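Local coordinates for calcium homeostasis modulator protein 5 (Homo sapiens, PDB 7D60) that assembles into undecameric, cone-shaped channels that may serve as large ion-conducting pores, with gating and conductance likely regulated by membrane lipids, at residues F22-T27 / P111-S116; N70-R75 / G101-S106; A128-R133 / H154-G159. One frame throughout, in Å; residues are numbered along the deposited sequence.

Contact 1 (F22-T27 / P111-S116); sequences FMALLT and PVMWLS
Met113 reaches across from helix 109-120 and sets its terminal methyl against the backbone of helix 15-38, over the peptide link between Met23 and Ala24. Its CE lies 3.6 Å from both Met23 C and Ala24 N. With CG anti to its own carbonyl carbon (chi1 -71°), the thioether is carried toward the other helix, where SD comes 4.2 Å from Ala24 CB. The Met23 chain crosses it at about a right angle. Met23 CB and CG lie 3.8 Å from Met113 CE, and the bend at the last torsion brings Met23 CE to the same methyl as well, so the packing here is methyl against chain, without a hydrogen bond between the segments.

Thr27 supplies the second foothold and divides its two branches. Its OG1 turns back within its own helix and donates to Met23 O over 2.7 Å; Thr27 N reaches that oxygen from the opposite face of the carbonyl plane, so two bonds grip it. This fixes the rotation of the side chain and sends CG2 across, 3.4 Å from Met113 O and 3.7 Å from Trp114 CA. The same methyl also meets the edge of the Trp114 ring, near its plane, 4.2 Å from CE3.

The local axes cross at -43° and approach to 9.9 Å, joining S1 to S3 within the membrane. Trp114 continues into helix 47-68, bonding through NE1 to Leu55 O and packing on Pro58 and Ala59, while Val112, Leu115 and Ser116 lean on helix 168-203; bound lipids touch Phe22, Met23 and Leu26.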
loop_
_atom_site.group_PDB
_atom_site.type_symbol
_atom_site.label_atom_id
_atom_site.label_comp_id
_atom_site.label_asym_id
_atom_site.label_seq_id
_atom_site.Cartn_x
_atom_site.Cartn_y
_atom_site.Cartn_z
ATOM N N PHE A 22 -27.498 -19.054 -10.674
ATOM C CA PHE A 22 -26.272 -18.850 -11.430
ATOM C C PHE A 22 -26.450 -19.232 -12.890
ATOM O O PHE A 22 -25.700 -18.757 -13.748
ATOM C CB PHE A 22 -25.130 -19.653 -10.809
ATOM C CG PHE A 22 -23.773 -19.189 -11.230
ATOM C CD1 PHE A 22 -23.041 -19.907 -12.161
ATOM C CD2 PHE A 22 -23.230 -18.030 -10.702
ATOM C CE1 PHE A 22 -21.787 -19.480 -12.556
ATOM C CE2 PHE A 22 -21.978 -17.595 -11.091
ATOM C CZ PHE A 22 -21.255 -18.322 -12.021
ATOM N N MET A 23 -27.424 -20.089 -13.188
ATOM C CA MET A 23 -27.736 -20.398 -14.577
ATOM C C MET A 23 -28.448 -19.239 -15.255
ATOM O O MET A 23 -28.268 -19.021 -16.457
ATOM C CB MET A 23 -28.590 -21.658 -14.654
ATOM C CG MET A 23 -28.467 -22.403 -15.959
ATOM S SD MET A 23 -28.960 -24.123 -15.799
ATOM C CE MET A 23 -30.703 -23.932 -15.476
ATOM N N ALA A 24 -29.259 -18.490 -14.506
ATOM C CA ALA A 24 -29.953 -17.346 -15.084
ATOM C C ALA A 24 -29.012 -16.178 -15.320
ATOM O O ALA A 24 -29.210 -15.406 -16.263
ATOM C CB ALA A 24 -31.106 -16.921 -14.180
ATOM N N LEU A 25 -27.986 -16.031 -14.485
ATOM C CA LEU A 25 -27.028 -14.952 -14.673
ATOM C C LEU A 25 -26.081 -15.239 -15.830
ATOM O O LEU A 25 -25.547 -14.305 -16.436
ATOM C CB LEU A 25 -26.258 -14.716 -13.371
ATOM C CG LEU A 25 -25.361 -13.489 -13.177
ATOM C CD1 LEU A 25 -25.434 -13.053 -11.729
ATOM C CD2 LEU A 25 -23.910 -13.772 -13.540
ATOM N N LEU A 26 -25.861 -16.512 -16.152
ATOM C CA LEU A 26 -25.026 -16.847 -17.297
ATOM C C LEU A 26 -25.800 -16.733 -18.603
ATOM O O LEU A 26 -25.218 -16.425 -19.645
ATOM C CB LEU A 26 -24.457 -18.254 -17.142
ATOM C CG LEU A 26 -23.083 -18.343 -16.480
ATOM C CD1 LEU A 26 -22.773 -19.776 -16.099
ATOM C CD2 LEU A 26 -22.016 -17.790 -17.403
ATOM N N THR A 27 -27.110 -16.983 -18.562
ATOM C CA THR A 27 -27.934 -16.887 -19.762
ATOM C C THR A 27 -28.178 -15.437 -20.159
ATOM O O THR A 27 -28.234 -15.122 -21.352
ATOM C CB THR A 27 -29.253 -17.621 -19.531
ATOM O OG1 THR A 27 -28.978 -18.935 -19.035
ATOM C CG2 THR A 27 -30.031 -17.760 -20.809
ATOM N N PRO A 111 -32.985 -24.342 -21.979
ATOM C CA PRO A 111 -33.611 -23.822 -23.211
ATOM C C PRO A 111 -34.702 -22.789 -22.986
ATOM O O PRO A 111 -34.771 -21.812 -23.736
ATOM C CB PRO A 111 -34.173 -25.086 -23.867
ATOM C CG PRO A 111 -33.251 -26.105 -23.498
ATOM C CD PRO A 111 -32.795 -25.802 -22.107
ATOM N N VAL A 112 -35.566 -22.977 -21.986
ATOM C CA VAL A 112 -36.654 -22.033 -21.750
ATOM C C VAL A 112 -36.118 -20.727 -21.174
ATOM O O VAL A 112 -36.614 -19.645 -21.500
ATOM C CB VAL A 112 -37.719 -22.698 -20.855
ATOM C CG1 VAL A 112 -38.773 -21.717 -20.393
ATOM C CG2 VAL A 112 -38.389 -23.815 -21.610
ATOM N N MET A 113 -35.060 -20.791 -20.368
ATOM C CA MET A 113 -34.439 -19.572 -19.872
ATOM C C MET A 113 -33.684 -18.814 -20.955
ATOM O O MET A 113 -33.427 -17.622 -20.787
ATOM C CB MET A 113 -33.494 -19.889 -18.716
ATOM C CG MET A 113 -34.200 -20.302 -17.439
ATOM S SD MET A 113 -33.223 -20.075 -15.943
ATOM C CE MET A 113 -31.579 -20.386 -16.560
ATOM N N TRP A 114 -33.315 -19.473 -22.054
ATOM C CA TRP A 114 -32.720 -18.752 -23.172
ATOM C C TRP A 114 -33.784 -18.027 -23.978
ATOM O O TRP A 114 -33.599 -16.868 -24.355
ATOM C CB TRP A 114 -31.934 -19.707 -24.069
ATOM C CG TRP A 114 -31.628 -19.133 -25.417
ATOM C CD1 TRP A 114 -32.287 -19.375 -26.584
ATOM C CD2 TRP A 114 -30.591 -18.208 -25.732
ATOM N NE1 TRP A 114 -31.730 -18.657 -27.599
ATOM C CE2 TRP A 114 -30.683 -17.931 -27.103
ATOM C CE3 TRP A 114 -29.590 -17.586 -24.985
ATOM C CZ2 TRP A 114 -29.814 -17.065 -27.744
ATOM C CZ3 TRP A 114 -28.731 -16.729 -25.621
ATOM C CH2 TRP A 114 -28.845 -16.475 -26.988
ATOM N N LEU A 115 -34.903 -18.697 -24.253
ATOM C CA LEU A 115 -35.962 -18.135 -25.076
ATOM C C LEU A 115 -36.666 -16.961 -24.419
ATOM O O LEU A 115 -37.283 -16.158 -25.118
ATOM C CB LEU A 115 -36.986 -19.213 -25.399
ATOM C CG LEU A 115 -36.780 -19.992 -26.683
ATOM C CD1 LEU A 115 -37.613 -21.245 -26.654
ATOM C CD2 LEU A 115 -37.168 -19.128 -27.856
ATOM N N SER A 116 -36.596 -16.844 -23.100
ATOM C CA SER A 116 -37.239 -15.752 -22.391
ATOM C C SER A 116 -36.378 -14.503 -22.347
ATOM O O SER A 116 -36.893 -13.398 -22.507
ATOM C CB SER A 116 -37.581 -16.193 -20.973
ATOM O OG SER A 116 -38.516 -17.249 -20.994
#

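Contact 2 (N70-R75 / G101-S106); sequences NNRSWR and GQITLS. With PA8 (1,2-dioctanoyl-sn-glycero-3-phosphate), chain M; PA8 (1,2-dioctanoyl-sn-glycero-3-phosphate), chain N.
The guanidinium of Arg72 and the side-chain amide of Gln102 meet obliquely, their planes 66° apart, with Arg72 NH1 3.4 Å from Gln102 OE1. Phosphate oxygen O1 of the chain N lipid also lies obliquely to the guanidinium, at a longer range. Within segment 70-75, Arg72 CA sits in plane at the edge of the Arg75 guanidinium, and Ser73 OG lies over one face of the Trp74 ring, offset toward its rim.

Below its charged end, the Arg72 chain passes slantwise over Ile103: CD is 3.7 Å from Ile103 CD1, and CG stands almost as near. Ser73 CB adds a looser touch, 4.1 Å from Ile103 CG1, while its OG donates to Asn70 O at 2.7 Å, tying down the start of a weakly bonded helical turn. Were Arg72 shortened to an alanine, Ile103 would probably lose the aliphatic chain packed on it, and the chain N phosphate a nearby positive charge.

Gln102 NE2 approaches O2 of the chain N phosphate to 3.1 Å, and the Asn70 side chain borders the chain M phosphate. Packed antiparallel at 152°, the two short segments each contribute to a different phosphatidic acid pocket, Asn70 to one and Gln102 to the other, at the cytoplasmic ends of S2 and S3.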
loop_
_atom_site.group_PDB
_atom_site.type_symbol
_atom_site.label_atom_id
_atom_site.label_comp_id
_atom_site.label_asym_id
_atom_site.label_seq_id
_atom_site.Cartn_x
_atom_site.Cartn_y
_atom_site.Cartn_z
ATOM N N ASN A 70 -26.320 -35.032 -17.240
ATOM C CA ASN A 70 -27.291 -35.695 -16.382
ATOM C C ASN A 70 -26.752 -37.072 -16.031
ATOM O O ASN A 70 -26.647 -37.942 -16.900
ATOM C CB ASN A 70 -28.644 -35.794 -17.073
ATOM C CG ASN A 70 -29.792 -35.722 -16.104
ATOM O OD1 ASN A 70 -29.594 -35.707 -14.898
ATOM N ND2 ASN A 70 -31.003 -35.666 -16.628
ATOM N N ASN A 71 -26.415 -37.270 -14.755
ATOM C CA ASN A 71 -25.791 -38.519 -14.334
ATOM C C ASN A 71 -26.767 -39.683 -14.356
ATOM O O ASN A 71 -26.351 -40.827 -14.547
ATOM C CB ASN A 71 -25.202 -38.370 -12.936
ATOM C CG ASN A 71 -23.933 -37.557 -12.926
ATOM O OD1 ASN A 71 -23.059 -37.737 -13.771
ATOM N ND2 ASN A 71 -23.820 -36.654 -11.963
ATOM N N ARG A 72 -28.055 -39.425 -14.168
ATOM C CA ARG A 72 -29.013 -40.516 -14.132
ATOM C C ARG A 72 -29.499 -40.931 -15.510
ATOM O O ARG A 72 -30.267 -41.892 -15.612
ATOM C CB ARG A 72 -30.198 -40.145 -13.245
ATOM C CG ARG A 72 -31.225 -39.276 -13.898
ATOM C CD ARG A 72 -32.583 -39.548 -13.301
ATOM N NE ARG A 72 -32.759 -38.853 -12.034
ATOM C CZ ARG A 72 -33.809 -39.008 -11.239
ATOM N NH1 ARG A 72 -34.784 -39.839 -11.579
ATOM N NH2 ARG A 72 -33.884 -38.330 -10.104
ATOM N N SER A 73 -29.069 -40.251 -16.568
ATOM C CA SER A 73 -29.323 -40.748 -17.912
ATOM C C SER A 73 -28.313 -41.802 -18.328
ATOM O O SER A 73 -28.629 -42.643 -19.172
ATOM C CB SER A 73 -29.306 -39.603 -18.920
ATOM O OG SER A 73 -28.044 -38.969 -18.945
ATOM N N TRP A 74 -27.112 -41.777 -17.757
ATOM C CA TRP A 74 -26.115 -42.799 -18.036
ATOM C C TRP A 74 -26.277 -44.027 -17.163
ATOM O O TRP A 74 -25.906 -45.122 -17.585
ATOM C CB TRP A 74 -24.709 -42.227 -17.864
ATOM C CG TRP A 74 -24.418 -41.079 -18.767
ATOM C CD1 TRP A 74 -24.127 -39.807 -18.391
ATOM C CD2 TRP A 74 -24.387 -41.090 -20.200
ATOM N NE1 TRP A 74 -23.918 -39.023 -19.493
ATOM C CE2 TRP A 74 -24.071 -39.788 -20.616
ATOM C CE3 TRP A 74 -24.593 -42.074 -21.169
ATOM C CZ2 TRP A 74 -23.959 -39.443 -21.956
ATOM C CZ3 TRP A 74 -24.483 -41.731 -22.493
ATOM C CH2 TRP A 74 -24.169 -40.427 -22.877
ATOM N N ARG A 75 -26.822 -43.873 -15.955
ATOM C CA ARG A 75 -27.157 -45.030 -15.137
ATOM C C ARG A 75 -28.283 -45.850 -15.734
ATOM O O ARG A 75 -28.333 -47.061 -15.514
ATOM C CB ARG A 75 -27.549 -44.603 -13.729
ATOM C CG ARG A 75 -26.422 -44.009 -12.950
ATOM C CD ARG A 75 -26.810 -43.735 -11.524
ATOM N NE ARG A 75 -27.709 -42.600 -11.394
ATOM C CZ ARG A 75 -28.335 -42.281 -10.267
ATOM N NH1 ARG A 75 -28.163 -43.032 -9.190
ATOM N NH2 ARG A 75 -29.135 -41.228 -10.216
ATOM N N GLY A 101 -39.103 -39.282 -18.402
ATOM C CA GLY A 101 -39.725 -37.976 -18.311
ATOM C C GLY A 101 -38.994 -37.028 -17.385
ATOM O O GLY A 101 -39.092 -35.812 -17.541
ATOM N N GLN A 102 -38.246 -37.560 -16.420
ATOM C CA GLN A 102 -37.520 -36.703 -15.492
ATOM C C GLN A 102 -36.237 -36.153 -16.101
ATOM O O GLN A 102 -35.837 -35.031 -15.779
ATOM C CB GLN A 102 -37.193 -37.464 -14.212
ATOM C CG GLN A 102 -38.376 -37.746 -13.335
ATOM C CD GLN A 102 -37.965 -38.314 -12.001
ATOM O OE1 GLN A 102 -38.151 -39.499 -11.733
ATOM N NE2 GLN A 102 -37.389 -37.472 -11.152
ATOM N N ILE A 103 -35.558 -36.935 -16.945
ATOM C CA ILE A 103 -34.387 -36.422 -17.650
ATOM C C ILE A 103 -34.800 -35.348 -18.650
ATOM O O ILE A 103 -34.145 -34.304 -18.770
ATOM C CB ILE A 103 -33.606 -37.574 -18.324
ATOM C CG1 ILE A 103 -32.846 -38.419 -17.301
ATOM C CG2 ILE A 103 -32.616 -37.075 -19.346
ATOM C CD1 ILE A 103 -33.490 -39.695 -16.931
ATOM N N THR A 104 -35.921 -35.564 -19.341
ATOM C CA THR A 104 -36.374 -34.629 -20.364
ATOM C C THR A 104 -36.841 -33.310 -19.762
ATOM O O THR A 104 -36.548 -32.241 -20.305
ATOM C CB THR A 104 -37.492 -35.263 -21.183
ATOM O OG1 THR A 104 -37.150 -36.618 -21.483
ATOM C CG2 THR A 104 -37.688 -34.512 -22.474
ATOM N N LEU A 105 -37.549 -33.359 -18.636
ATOM C CA LEU A 105 -38.054 -32.131 -18.036
ATOM C C LEU A 105 -36.966 -31.351 -17.315
ATOM O O LEU A 105 -37.054 -30.126 -17.222
ATOM C CB LEU A 105 -39.197 -32.443 -17.072
ATOM C CG LEU A 105 -40.536 -32.805 -17.712
ATOM C CD1 LEU A 105 -41.599 -32.971 -16.651
ATOM C CD2 LEU A 105 -40.956 -31.768 -18.727
ATOM N N SER A 106 -35.941 -32.027 -16.805
ATOM C CA SER A 106 -34.876 -31.315 -16.114
ATOM C C SER A 106 -33.926 -30.624 -17.079
ATOM O O SER A 106 -33.326 -29.604 -16.727
ATOM C CB SER A 106 -34.092 -32.270 -15.221
ATOM O OG SER A 106 -32.824 -31.728 -14.908
HETATM O O1 PA8 M . -27.185 -34.599 -12.229
HETATM O O2 PA8 M . -29.350 -35.735 -11.979
HETATM P P1 PA8 M . -28.656 -34.396 -11.949
HETATM O O3 PA8 M . -28.839 -33.777 -10.585
HETATM O O4 PA8 M . -29.316 -33.400 -13.085
HETATM C C1 PA8 M . -29.113 -32.020 -12.987
HETATM C C2 PA8 M . -27.991 -31.616 -13.942
HETATM C C3 PA8 M . -28.578 -31.009 -15.215
HETATM O O5 PA8 M . -28.216 -29.656 -15.266
HETATM C C4 PA8 M . -27.749 -29.209 -16.509
HETATM O O6 PA8 M . -27.656 -29.962 -17.416
HETATM C C5 PA8 M . -27.353 -27.748 -16.702
HETATM C C6 PA8 M . -26.788 -27.468 -18.093
HETATM C C7 PA8 M . -26.423 -25.999 -18.290
HETATM O O7 PA8 M . -27.183 -30.663 -13.313
HETATM C C12 PA8 M . -25.882 -31.097 -13.046
HETATM O O8 PA8 M . -25.704 -32.045 -12.360
HETATM C C13 PA8 M . -24.692 -30.344 -13.633
HETATM C C14 PA8 M . -23.501 -30.315 -12.680
HETATM C C15 PA8 M . -22.208 -29.914 -13.384
HETATM C C16 PA8 M . -22.298 -28.530 -14.014
HETATM C C17 PA8 M . -20.951 -28.041 -14.533
HETATM C C18 PA8 M . -20.122 -27.351 -13.453
HETATM C C19 PA8 M . -18.882 -26.670 -14.030
HETATM O O1 PA8 N . -36.032 -35.796 -7.303
HETATM O O2 PA8 N . -38.142 -36.628 -8.252
HETATM P P1 PA8 N . -37.482 -35.462 -7.558
HETATM O O3 PA8 N . -38.178 -35.207 -6.242
HETATM O O4 PA8 N . -37.578 -34.111 -8.501
HETATM C C1 PA8 N . -38.832 -33.552 -8.768
HETATM C C2 PA8 N . -39.175 -33.827 -10.230
HETATM C C3 PA8 N . -40.206 -34.953 -10.303
HETATM O O5 PA8 N . -41.283 -34.559 -11.102
HETATM C C4 PA8 N . -41.291 -35.144 -12.370
HETATM O O6 PA8 N . -40.346 -35.048 -13.067
HETATM C C5 PA8 N . -42.510 -35.899 -12.884
HETATM C C6 PA8 N . -42.431 -36.106 -14.395
HETATM C C7 PA8 N . -43.176 -37.353 -14.861
HETATM O O7 PA8 N . -39.694 -32.674 -10.832
HETATM C C12 PA8 N . -38.989 -32.192 -11.945
HETATM O O8 PA8 N . -37.938 -32.654 -12.246
HETATM C C13 PA8 N . -39.585 -31.054 -12.778
HETATM C C14 PA8 N . -38.523 -30.120 -13.356
HETATM C C15 PA8 N . -39.097 -28.774 -13.791
HETATM C C16 PA8 N . -39.740 -28.809 -15.175
HETATM C C17 PA8 N . -39.414 -27.555 -15.988
HETATM C C18 PA8 N . -40.138 -27.515 -17.330
HETATM C C19 PA8 N . -40.132 -26.126 -17.960
#

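Contact 3 (A128-R133 / H154-G159); sequences AMSGTR and HKVSCG
Ser130 turns OG anti to its carbonyl carbon (chi1 -51°), back along helix 123-130, where it bonds to Glu126 O; CB is the atom presented to the other segment. His154 places CG between its backbone N and carbonyl carbon (chi1 58°), which swings the imidazole away from Ser130 and leaves the backbone as the touching surface.

Main chain and first side-chain atoms therefore carry the contact. Ser130 CB rests 3.8 Å from His154 CA, and the two CA atoms of these residues are only 4.6 Å apart. Gly131 CA follows at 4.4 Å from His154 CB, a second, slighter touch. Farther along, Val156 CG1 stands 4.2 Å from Ser130 OG.

No hydrogen bond joins the segments directly: Ser130 OG and Ser157 OG remain 4.3 Å apart. Glu126 links them indirectly instead, since its main-chain oxygen pairs with Ser130 and its carboxylate OE2 with Ser157 OG. Arg133 is held separately, through NH2 to Trp150 O, with NE 5.2 Å from His154 ND1.

Asn47 of helix 47-68 touches both Ser130 and His154, while Val156 packs on Asn168 and Leu171 of helix 168-203. The contact thus lays the extracellular loop against the outer end of S3, within a disulfide-stapled region: Cys158 is bonded to Cys43, and Cys127, on the helix carrying Ser130, to Cys41.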
loop_
_atom_site.group_PDB
_atom_site.type_symbol
_atom_site.label_atom_id
_atom_site.label_comp_id
_atom_site.label_asym_id
_atom_site.label_seq_id
_atom_site.Cartn_x
_atom_site.Cartn_y
_atom_site.Cartn_z
ATOM N N ALA A 128 -36.986 -10.991 -37.330
ATOM C CA ALA A 128 -37.712 -12.110 -37.918
ATOM C C ALA A 128 -39.139 -11.740 -38.309
ATOM O O ALA A 128 -39.659 -12.253 -39.303
ATOM C CB ALA A 128 -37.719 -13.295 -36.957
ATOM N N MET A 129 -39.797 -10.870 -37.541
ATOM C CA MET A 129 -41.164 -10.464 -37.850
ATOM C C MET A 129 -41.236 -9.470 -39.004
ATOM O O MET A 129 -42.307 -9.316 -39.599
ATOM C CB MET A 129 -41.823 -9.874 -36.596
ATOM C CG MET A 129 -43.344 -9.793 -36.597
ATOM S SD MET A 129 -44.176 -11.173 -37.392
ATOM C CE MET A 129 -44.143 -12.394 -36.090
ATOM N N SER A 130 -40.121 -8.817 -39.347
ATOM C CA SER A 130 -40.108 -7.874 -40.460
ATOM C C SER A 130 -40.346 -8.572 -41.793
ATOM O O SER A 130 -41.115 -8.084 -42.627
ATOM C CB SER A 130 -38.781 -7.125 -40.494
ATOM O OG SER A 130 -38.483 -6.567 -39.235
ATOM N N GLY A 131 -39.705 -9.711 -42.012
ATOM C CA GLY A 131 -39.878 -10.416 -43.263
ATOM C C GLY A 131 -40.949 -11.481 -43.226
ATOM O O GLY A 131 -40.693 -12.623 -43.614
ATOM N N THR A 132 -42.159 -11.130 -42.793
ATOM C CA THR A 132 -43.170 -12.159 -42.565
ATOM C C THR A 132 -43.882 -12.589 -43.848
ATOM O O THR A 132 -44.077 -13.792 -44.055
ATOM C CB THR A 132 -44.159 -11.702 -41.483
ATOM O OG1 THR A 132 -45.216 -12.661 -41.356
ATOM C CG2 THR A 132 -44.720 -10.310 -41.732
ATOM N N ARG A 133 -44.263 -11.634 -44.712
ATOM C CA ARG A 133 -44.886 -11.880 -46.025
ATOM C C ARG A 133 -46.158 -12.724 -45.938
ATOM O O ARG A 133 -46.406 -13.598 -46.768
ATOM C CB ARG A 133 -43.894 -12.514 -47.007
ATOM C CG ARG A 133 -42.800 -11.591 -47.498
ATOM C CD ARG A 133 -43.368 -10.460 -48.329
ATOM N NE ARG A 133 -43.405 -9.212 -47.578
ATOM C CZ ARG A 133 -44.154 -8.165 -47.900
ATOM N NH1 ARG A 133 -44.942 -8.210 -48.964
ATOM N NH2 ARG A 133 -44.116 -7.074 -47.151
ATOM N N HIS A 154 -39.366 -4.954 -44.320
ATOM C CA HIS A 154 -38.141 -5.660 -43.964
ATOM C C HIS A 154 -36.902 -4.778 -43.970
ATOM O O HIS A 154 -35.818 -5.284 -43.682
ATOM C CB HIS A 154 -37.927 -6.849 -44.898
ATOM C CG HIS A 154 -37.851 -6.483 -46.346
ATOM N ND1 HIS A 154 -38.914 -6.640 -47.207
ATOM C CD2 HIS A 154 -36.835 -5.988 -47.090
ATOM C CE1 HIS A 154 -38.559 -6.247 -48.416
ATOM N NE2 HIS A 154 -37.303 -5.847 -48.372
ATOM N N LYS A 155 -37.025 -3.490 -44.277
ATOM C CA LYS A 155 -35.912 -2.562 -44.209
ATOM C C LYS A 155 -35.972 -1.654 -42.993
ATOM O O LYS A 155 -35.127 -0.771 -42.863
ATOM C CB LYS A 155 -35.855 -1.713 -45.480
ATOM C CG LYS A 155 -35.132 -2.376 -46.626
ATOM C CD LYS A 155 -34.990 -1.437 -47.796
ATOM C CE LYS A 155 -36.156 -1.584 -48.745
ATOM N NZ LYS A 155 -36.356 -3.000 -49.135
ATOM N N VAL A 156 -36.932 -1.861 -42.090
ATOM C CA VAL A 156 -37.143 -0.931 -40.988
ATOM C C VAL A 156 -36.055 -1.043 -39.922
ATOM O O VAL A 156 -35.860 -0.106 -39.141
ATOM C CB VAL A 156 -38.555 -1.148 -40.403
ATOM C CG1 VAL A 156 -38.607 -2.366 -39.495
ATOM C CG2 VAL A 156 -39.058 0.092 -39.689
ATOM N N SER A 157 -35.307 -2.147 -39.888
ATOM C CA SER A 157 -34.264 -2.301 -38.882
ATOM C C SER A 157 -33.008 -1.530 -39.259
ATOM O O SER A 157 -32.441 -0.808 -38.432
ATOM C CB SER A 157 -33.939 -3.782 -38.686
ATOM O OG SER A 157 -34.992 -4.453 -38.021
ATOM N N CYS A 158 -32.566 -1.657 -40.511
ATOM C CA CYS A 158 -31.343 -1.021 -40.986
ATOM C C CYS A 158 -31.486 0.481 -41.196
ATOM O O CYS A 158 -30.482 1.141 -41.483
ATOM C CB CYS A 158 -30.888 -1.649 -42.310
ATOM S SG CYS A 158 -30.872 -3.458 -42.403
ATOM N N GLY A 159 -32.686 1.035 -41.059
ATOM C CA GLY A 159 -32.944 2.360 -41.574
ATOM C C GLY A 159 -33.038 2.299 -43.088
ATOM O O GLY A 159 -33.289 1.239 -43.673
#

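How the contacts relate
Contacts 2, 1 and 3, in that order, use helices 95-106, 109-120 and 123-130, which succeed one another along S3 and its outer end, each meeting a different part of the chain. Contact 2, near the chain centre, is the most buried and the most polar, its charged and amide groups facing lipid phosphates. Contact 1 is partly buried and largely apolar, as suits a pairing of membrane helices, and its loop encloses contact 2, about 19 Å away between centres. Contact 3 is also partly buried but lies outermost, about 40 Å from contact 2 between centres; there a loop replaces the second helix, backbone proximity replaces long side chains, and covalent links reinforce the surroundings.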